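Local coordinates for adenosine deaminase (Burkholderia ambifaria, PDB 4GXW), which binds zinc and probably catalyses the hydrolytic deamination of a purine such as adenine or adenosine, as a member of the adenosine and AMP deaminase family, at residues 281-285 with 286-290; 331-334 with 335-338; 220-223 with 224-228; 299-303 with 304-308. All blocks are in the same frame, centred on the assembly; numbering follows the deposited sequence.

Contact 1: residues 281-285 with 286-290; sequences AERHP and MRKMP
His284 O is gripped from two directions just past the end of helix 280-283. It accepts Arg287 N at 3.0 Å and also takes a proton from a water, which gives its other one to Glu282 O. Lys288 NZ donates to a second water, which in turn bonds Arg283 O and is reached by Arg283 NH2 at 2.6 Å. Lys288 NZ and Arg283 NE lie 3.9 Å apart, with that second water bonded to both side chains. The next turn is closed by Lys288 N, which bonds Pro285 O at 3.0 Å. Arg287 runs back along the helix end. With CG trans to N (chi1 -170°) and the chain extended to NE, its NH2 reaches Ala281 O at 3.1 Å. The same NH2 also bonds His320 O. Glu282 OE2 sits over one face of the guanidinium, 3.8 Å from Arg287 NH1, a long pairing of charge alone. On the buried side, His284 ND1 accepts Met286 N at 3.2 Å, and Tyr271, Tyr243 and Phe321 meet the imidazole ring. The bond from Met286 N requires a lone pair on ND1, so any ring proton of a neutral His284 is probably on NE2.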
# COMPACT_ATOMS: atom_id res chain seq x y z
N ALA A 281 -0.51 18.21 8.28
CA ALA A 281 -1.58 17.40 8.88
C ALA A 281 -2.94 18.05 8.66
O ALA A 281 -3.94 17.35 8.43
CB ALA A 281 -1.32 17.20 10.36
N GLU A 282 -2.99 19.37 8.73
CA GLU A 282 -4.23 20.12 8.58
C GLU A 282 -4.83 20.09 7.18
O GLU A 282 -6.05 20.03 7.02
CB GLU A 282 -4.01 21.56 9.01
CG GLU A 282 -3.86 21.74 10.50
CD GLU A 282 -5.14 21.43 11.23
OE1 GLU A 282 -6.21 21.93 10.77
OE2 GLU A 282 -5.10 20.70 12.24
N ARG A 283 -3.96 20.15 6.17
CA ARG A 283 -4.41 20.37 4.79
C ARG A 283 -4.35 19.14 3.89
O ARG A 283 -4.74 19.21 2.73
CB ARG A 283 -3.64 21.51 4.15
CG ARG A 283 -3.98 22.87 4.73
CD ARG A 283 -5.49 23.13 4.72
NE ARG A 283 -6.06 22.98 3.38
CZ ARG A 283 -6.14 23.96 2.49
NH1 ARG A 283 -5.69 25.17 2.79
NH2 ARG A 283 -6.67 23.73 1.29
N HIS A 284 -3.86 18.03 4.43
CA HIS A 284 -3.85 16.78 3.68
C HIS A 284 -5.29 16.39 3.33
O HIS A 284 -6.13 16.26 4.21
CB HIS A 284 -3.24 15.69 4.54
CG HIS A 284 -2.71 14.53 3.76
ND1 HIS A 284 -3.47 13.83 2.85
CD2 HIS A 284 -1.50 13.93 3.78
CE1 HIS A 284 -2.75 12.86 2.33
NE2 HIS A 284 -1.54 12.90 2.88
N PRO A 285 -5.58 16.20 2.03
CA PRO A 285 -6.95 15.86 1.65
C PRO A 285 -7.49 14.59 2.30
O PRO A 285 -8.70 14.47 2.49
CB PRO A 285 -6.86 15.66 0.13
CG PRO A 285 -5.71 16.50 -0.28
CD PRO A 285 -4.72 16.44 0.86
N MET A 286 -6.61 13.65 2.65
CA MET A 286 -7.02 12.43 3.34
C MET A 286 -7.85 12.75 4.58
O MET A 286 -8.82 12.04 4.89
CB MET A 286 -5.79 11.60 3.73
CG MET A 286 -6.09 10.32 4.51
SD MET A 286 -4.59 9.51 5.12
CE MET A 286 -4.03 10.69 6.33
N ARG A 287 -7.50 13.83 5.28
CA ARG A 287 -8.18 14.20 6.51
C ARG A 287 -9.68 14.44 6.30
O ARG A 287 -10.49 14.19 7.21
CB ARG A 287 -7.52 15.45 7.12
CG ARG A 287 -7.97 15.81 8.52
CD ARG A 287 -7.44 17.19 8.91
NE ARG A 287 -7.69 17.46 10.33
CZ ARG A 287 -6.78 17.26 11.28
NH1 ARG A 287 -7.08 17.52 12.54
NH2 ARG A 287 -5.58 16.80 10.95
N LYS A 288 -10.04 14.90 5.11
CA LYS A 288 -11.42 15.28 4.79
C LYS A 288 -12.23 14.15 4.17
O LYS A 288 -13.44 14.26 4.03
CB LYS A 288 -11.44 16.45 3.80
CG LYS A 288 -10.64 17.68 4.18
CD LYS A 288 -10.52 18.61 2.97
CE LYS A 288 -9.91 19.96 3.32
NZ LYS A 288 -8.42 19.90 3.40
N MET A 289 -11.57 13.07 3.75
CA MET A 289 -12.27 12.06 2.96
C MET A 289 -13.45 11.35 3.68
O MET A 289 -14.54 11.23 3.11
CB MET A 289 -11.29 11.08 2.30
CG MET A 289 -10.46 11.73 1.19
SD MET A 289 -9.06 10.74 0.63
CE MET A 289 -9.84 9.60 -0.51
N PRO A 290 -13.25 10.91 4.94
CA PRO A 290 -14.37 10.24 5.62
C PRO A 290 -15.59 11.16 5.82
O PRO A 290 -16.73 10.71 5.70
CB PRO A 290 -13.76 9.80 6.96
CG PRO A 290 -12.30 9.61 6.64
CD PRO A 290 -11.99 10.76 5.70
O HOH W 1 -7.42 18.56 5.15
O HOH W 2 -6.81 21.12 1.47

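Contact 2: residues 331-334 with 335-338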
# COMPACT_ATOMS: atom_id res chain seq x y z
N PHE A 331 -12.35 2.20 9.74
CA PHE A 331 -11.28 1.96 8.78
C PHE A 331 -10.93 0.47 8.69
O PHE A 331 -10.65 -0.04 7.60
CB PHE A 331 -10.00 2.73 9.12
CG PHE A 331 -10.16 4.23 9.14
CD1 PHE A 331 -11.20 4.88 8.48
CD2 PHE A 331 -9.24 4.99 9.84
CE1 PHE A 331 -11.30 6.26 8.51
CE2 PHE A 331 -9.35 6.37 9.88
CZ PHE A 331 -10.38 7.01 9.22
N MET A 332 -10.92 -0.22 9.83
CA MET A 332 -10.71 -1.66 9.86
C MET A 332 -11.78 -2.39 9.04
O MET A 332 -11.47 -3.25 8.21
CB MET A 332 -10.72 -2.18 11.30
CG MET A 332 -10.52 -3.69 11.38
SD MET A 332 -10.68 -4.36 13.04
CE MET A 332 -12.45 -4.23 13.28
N LEU A 333 -13.03 -2.01 9.25
CA LEU A 333 -14.13 -2.61 8.49
C LEU A 333 -14.02 -2.28 6.99
O LEU A 333 -14.32 -3.13 6.15
CB LEU A 333 -15.48 -2.17 9.06
CG LEU A 333 -15.74 -2.66 10.50
CD1 LEU A 333 -16.98 -2.00 11.05
CD2 LEU A 333 -15.87 -4.18 10.53
N ASN A 334 -13.57 -1.07 6.67
CA ASN A 334 -13.34 -0.69 5.27
C ASN A 334 -12.30 -1.58 4.60
O ASN A 334 -12.44 -1.94 3.43
CB ASN A 334 -12.92 0.77 5.16
CG ASN A 334 -13.98 1.74 5.65
OD1 ASN A 334 -15.17 1.39 5.78
ND2 ASN A 334 -13.56 2.98 5.90
N GLY A 335 -11.24 -1.90 5.32
CA GLY A 335 -10.23 -2.81 4.81
C GLY A 335 -10.78 -4.19 4.49
O GLY A 335 -10.41 -4.81 3.49
N ILE A 336 -11.68 -4.68 5.34
CA ILE A 336 -12.34 -5.95 5.09
C ILE A 336 -13.20 -5.86 3.83
O ILE A 336 -13.13 -6.72 2.94
CB ILE A 336 -13.20 -6.38 6.29
CG1 ILE A 336 -12.30 -6.77 7.47
CG2 ILE A 336 -14.10 -7.55 5.90
CD1 ILE A 336 -13.00 -6.83 8.81
N ASP A 337 -14.00 -4.79 3.73
CA ASP A 337 -14.84 -4.59 2.55
C ASP A 337 -14.02 -4.49 1.26
O ASP A 337 -14.43 -5.00 0.23
CB ASP A 337 -15.67 -3.31 2.68
CG ASP A 337 -16.71 -3.40 3.77
OD1 ASP A 337 -17.10 -4.52 4.15
OD2 ASP A 337 -17.16 -2.33 4.24
N GLY A 338 -12.87 -3.84 1.33
CA GLY A 338 -12.07 -3.62 0.14
C GLY A 338 -11.21 -4.79 -0.29
O GLY A 338 -10.74 -4.81 -1.42
O HOH W 3 -16.70 -4.61 6.89
O HOH W 4 -16.92 -0.62 6.11
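The last two turns of helix 325-338 make up this contact, and they are bonded in the regular alpha-helical pattern. Gly335 N donates to Phe331 O, Ile336 N to Met332 O, Asp337 N to Leu333 O and Gly338 N to Asn334 O. The Asp337 bond is the straightest, with 166° at the hydrogen and a length of 3.0 Å. A water lies 2.9 Å from Leu333 O and is also near Asp337 OD1.

The polar side chains Asn334 and Asp337 stand three residues apart. Their oxygens do not touch, since Asn334 OD1 and Asp337 OD2 are 4.5 Å apart. Another water joins them, giving one proton to each, at 2.7 Å from Asn334 OD1 and 2.5 Å from Asp337 OD2. The chi1 of Asp337 is -67°, which turns its carboxylate back beside its own N, and CG comes 3.4 Å from Leu333 O. Lys295 and Arg350 form salt bridges with this carboxylate, which probably favours its charged form. Asn334 sends ND2 the other way, to Ile296 O on strand 295-298.

The apolar part is slight. Leu333 CD2 and Ile336 CD1 meet end to end at 4.3 Å, and Ile336 CB lies 3.4 Å from Leu333 O. Ile336 and Met332 pack on helix 343-371, while Phe331 lies against strand 295-298 and helix 310-319. A helix with one side on a strand and another on a neighbouring helix is the arrangement expected in the outer layer of a TIM barrel, the fold of this family.

Contact 3: residues 220-223 with 224-228; sequences FGMP and WRNVE
Pro223 O receives Asn226 N at the start of helix 224-232, which follows strand 212-217 in the TIM-barrel fold. The bond is 2.9 Å long, and it closes the first turn. Asn226 is folded back over that turn. Its chi1 of -75° sets CG beside its own N, and Asn226 CB lies 3.5 Å from Pro223 O. The amide then reaches toward the loop, where Asn226 ND2 is 3.9 Å from Met222 CB. The polar partner of ND2 is Glu191 OE2, so the amide joins the first turn of this helix to another loop. Met222 bends at chi2 and chi3, which takes the end of the chain away from the helix; the side chain packs on Glu191 and Asn192. Trp224 holds CG between its N and its carbonyl carbon, at a chi1 of 61°. This swings the indole off the loop toward Asn248 and Leu251, and Trp224 CB lies 3.7 Å from Pro223 C. Arg225 is modelled in two conformers. In the one described here its chi1 of -100° is far from a staggered value, and the chain turns at chi3. In this copy alone, and so only tentatively, the guanidinium comes back to Pro223 edge first, with Arg225 NH2 3.9 Å from Pro223 CB.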
# COMPACT_ATOMS: atom_id res chain seq x y z
N PHE A 220 -0.08 13.15 -6.54
CA PHE A 220 0.73 14.24 -7.11
C PHE A 220 -0.10 15.46 -7.53
O PHE A 220 0.31 16.23 -8.39
CB PHE A 220 1.54 13.76 -8.33
CG PHE A 220 2.27 12.46 -8.12
CD1 PHE A 220 3.46 12.43 -7.41
CD2 PHE A 220 1.77 11.27 -8.65
CE1 PHE A 220 4.14 11.23 -7.22
CE2 PHE A 220 2.45 10.07 -8.47
CZ PHE A 220 3.64 10.06 -7.75
N GLY A 221 -1.28 15.62 -6.93
CA GLY A 221 -2.17 16.70 -7.30
C GLY A 221 -2.80 16.53 -8.67
O GLY A 221 -3.34 17.49 -9.22
N MET A 222 -2.76 15.32 -9.22
CA MET A 222 -3.37 15.08 -10.53
C MET A 222 -4.88 15.25 -10.45
O MET A 222 -5.47 15.09 -9.37
CB MET A 222 -2.98 13.71 -11.08
CG MET A 222 -1.52 13.61 -11.52
SD MET A 222 -1.10 14.77 -12.85
CE MET A 222 -0.32 16.09 -11.92
N PRO A 223 -5.52 15.60 -11.58
CA PRO A 223 -6.94 15.97 -11.55
C PRO A 223 -7.86 14.88 -11.00
O PRO A 223 -7.61 13.68 -11.22
CB PRO A 223 -7.26 16.21 -13.03
CG PRO A 223 -5.95 16.58 -13.65
CD PRO A 223 -4.93 15.76 -12.92
N TRP A 224 -8.92 15.28 -10.30
CA TRP A 224 -9.94 14.34 -9.85
C TRP A 224 -10.54 13.55 -11.03
O TRP A 224 -11.04 12.44 -10.85
CB TRP A 224 -11.04 15.02 -9.03
CG TRP A 224 -11.82 16.08 -9.75
CD1 TRP A 224 -11.65 17.44 -9.65
CD2 TRP A 224 -12.91 15.89 -10.67
NE1 TRP A 224 -12.55 18.09 -10.45
CE2 TRP A 224 -13.34 17.16 -11.09
CE3 TRP A 224 -13.56 14.76 -11.18
CZ2 TRP A 224 -14.38 17.34 -12.00
CZ3 TRP A 224 -14.59 14.94 -12.08
CH2 TRP A 224 -14.99 16.22 -12.48
N ARG A 225 -10.46 14.12 -12.23
CA ARG A 225 -10.88 13.40 -13.44
C ARG A 225 -10.24 12.02 -13.54
O ARG A 225 -10.87 11.07 -14.01
CB ARG A 225 -10.55 14.20 -14.71
CG ARG A 225 -11.71 14.98 -15.31
CD ARG A 225 -11.23 16.09 -16.25
NE ARG A 225 -10.62 15.60 -17.49
CZ ARG A 225 -9.31 15.41 -17.68
NH1 ARG A 225 -8.87 14.97 -18.85
NH2 ARG A 225 -8.44 15.64 -16.70
N ASN A 226 -9.00 11.91 -13.10
CA ASN A 226 -8.33 10.60 -13.15
C ASN A 226 -9.01 9.58 -12.25
O ASN A 226 -9.06 8.39 -12.56
CB ASN A 226 -6.85 10.69 -12.78
CG ASN A 226 -6.01 11.29 -13.89
OD1 ASN A 226 -6.52 11.66 -14.96
ND2 ASN A 226 -4.70 11.38 -13.65
N VAL A 227 -9.52 10.04 -11.11
CA VAL A 227 -10.28 9.16 -10.23
C VAL A 227 -11.58 8.72 -10.91
O VAL A 227 -11.93 7.53 -10.90
CB VAL A 227 -10.57 9.83 -8.87
CG1 VAL A 227 -11.30 8.87 -7.92
CG2 VAL A 227 -9.27 10.31 -8.24
N GLU A 228 -12.28 9.68 -11.48
CA GLU A 228 -13.50 9.38 -12.23
C GLU A 228 -13.24 8.37 -13.36
O GLU A 228 -14.01 7.42 -13.55
CB GLU A 228 -14.12 10.66 -12.80
CG GLU A 228 -15.42 10.43 -13.55
CD GLU A 228 -15.94 11.67 -14.23
OE1 GLU A 228 -15.11 12.53 -14.64
OE2 GLU A 228 -17.18 11.78 -14.38

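Contact 4: residues 299-303 with 304-308; sequences NTDDP and TLHKV. With ZN (zinc ion), chain C.
Thr304 CB, in the short helix 303-306, lies against Pro303 C, and the hydroxyl turns to Val42 O and Gly40 O. Leu305 N makes a weak bond to Asp302 O, and the Leu305 side chain packs on Val79 and Leu80. His306 N bonds the same oxygen, Asp302 O, at 2.7 Å, and the donor lies nearly in line with the C=O bond. With chi1 at -76°, the imidazole swings back over Asp302. Asp302 CB sits over one ring face in a CH-pi contact, 4.1 Å from the centroid of the His306 ring. The carboxylate plane is inclined 61° to the ring. Asp302 OD2 is 3.5 Å from His306 NE2, too poorly angled for a hydrogen bond. His306 ND1 bonds Thr267 OG1. Lys307 leaves the helix with positive phi and points away. Val308 N then bonds Pro303 O at 3.0 Å, in the carbonyl plane, and Val308 O lies 3.5 Å from Thr300 CG2. Next to this turn, Asp301 OD1 binds zinc at 2.2 Å, together with His35, His37 and His216. A water 2.0 Å from the zinc donates to Asp301 OD2 at 2.6 Å. One carboxylate thus holds both metal and water, and the zinc probably makes that water more acidic.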
# COMPACT_ATOMS: atom_id res chain seq x y z
N ASN A 299 -2.51 2.62 4.98
CA ASN A 299 -1.52 1.65 4.55
C ASN A 299 -0.13 2.28 4.57
O ASN A 299 -0.01 3.51 4.67
CB ASN A 299 -1.83 1.19 3.13
CG ASN A 299 -3.08 0.35 3.06
OD1 ASN A 299 -3.00 -0.86 3.23
ND2 ASN A 299 -4.23 0.97 2.80
N THR A 300 0.91 1.45 4.42
CA THR A 300 2.30 1.91 4.48
C THR A 300 2.91 2.34 3.14
O THR A 300 3.81 3.18 3.13
CB THR A 300 3.25 0.87 5.15
OG1 THR A 300 3.26 -0.34 4.39
CG2 THR A 300 2.82 0.58 6.60
N ASP A 301 2.44 1.75 2.03
CA ASP A 301 2.92 2.04 0.65
C ASP A 301 4.34 1.52 0.41
O ASP A 301 4.53 0.57 -0.35
CB ASP A 301 2.80 3.55 0.32
CG ASP A 301 2.64 3.86 -1.19
OD1 ASP A 301 2.52 2.99 -2.09
OD2 ASP A 301 2.61 5.08 -1.48
N ASP A 302 5.33 2.14 1.05
CA ASP A 302 6.73 1.73 0.93
C ASP A 302 7.31 1.70 2.34
O ASP A 302 8.05 2.62 2.73
CB ASP A 302 7.53 2.70 0.04
CG ASP A 302 6.92 2.87 -1.32
OD1 ASP A 302 7.08 1.97 -2.17
OD2 ASP A 302 6.28 3.92 -1.57
N PRO A 303 6.98 0.67 3.13
CA PRO A 303 7.24 0.71 4.57
C PRO A 303 8.70 0.91 4.95
O PRO A 303 8.98 1.67 5.87
CB PRO A 303 6.71 -0.64 5.08
CG PRO A 303 6.63 -1.50 3.84
CD PRO A 303 6.27 -0.57 2.75
N THR A 304 9.63 0.27 4.25
CA THR A 304 11.02 0.41 4.67
C THR A 304 11.67 1.69 4.17
O THR A 304 12.62 2.18 4.77
CB THR A 304 11.87 -0.80 4.26
OG1 THR A 304 11.81 -0.94 2.84
CG2 THR A 304 11.38 -2.06 4.94
N LEU A 305 11.15 2.24 3.08
CA LEU A 305 11.69 3.48 2.52
C LEU A 305 11.03 4.72 3.14
O LEU A 305 11.67 5.76 3.28
CB LEU A 305 11.52 3.50 1.00
CG LEU A 305 12.23 2.37 0.26
CD1 LEU A 305 11.99 2.46 -1.24
CD2 LEU A 305 13.72 2.36 0.56
N HIS A 306 9.76 4.60 3.51
CA HIS A 306 9.05 5.67 4.21
C HIS A 306 9.31 5.62 5.72
O HIS A 306 8.89 6.53 6.44
CB HIS A 306 7.54 5.56 3.99
CG HIS A 306 7.08 6.02 2.64
ND1 HIS A 306 5.76 6.33 2.39
CD2 HIS A 306 7.75 6.21 1.48
CE1 HIS A 306 5.64 6.70 1.12
NE2 HIS A 306 6.83 6.64 0.55
N LYS A 307 9.97 4.57 6.19
CA LYS A 307 10.20 4.35 7.62
C LYS A 307 8.90 4.33 8.40
O LYS A 307 8.76 5.00 9.43
CB LYS A 307 11.14 5.42 8.20
CG LYS A 307 12.52 5.47 7.55
CD LYS A 307 13.37 6.57 8.18
CE LYS A 307 14.72 6.70 7.50
NZ LYS A 307 15.51 7.87 7.99
N VAL A 308 7.93 3.56 7.92
CA VAL A 308 6.65 3.42 8.59
C VAL A 308 6.18 1.97 8.53
O VAL A 308 6.11 1.37 7.46
CB VAL A 308 5.59 4.41 7.99
CG1 VAL A 308 5.32 4.13 6.51
CG2 VAL A 308 4.30 4.41 8.80
ZN ZN C . 1.61 3.18 -4.05
O HOH W 5 1.94 5.12 -4.03

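Overall arrangement
Contacts 2 and 4 are largely buried, whereas contacts 1 and 3 are partly buried. Contact 4 is nearest the middle of the chain and the only one with a metal ligand. Contacts 1 and 4 lie before and after strand 295-298, and contact 2 packs on that strand. Contacts 1 and 2 touch, Pro290 CG lying 4.0 Å from Phe331 CE1. Contact 3 touches none of the others; its nearest atoms are about 8 Å from contacts 1 and 4, and about 15 Å from contact 2. Waters link groups in contacts 1 and 2, and in contact 4 a water is bound to zinc. Contact 3 has one hydrogen bond between its segments and otherwise mainly touches of nitrogens on carbons.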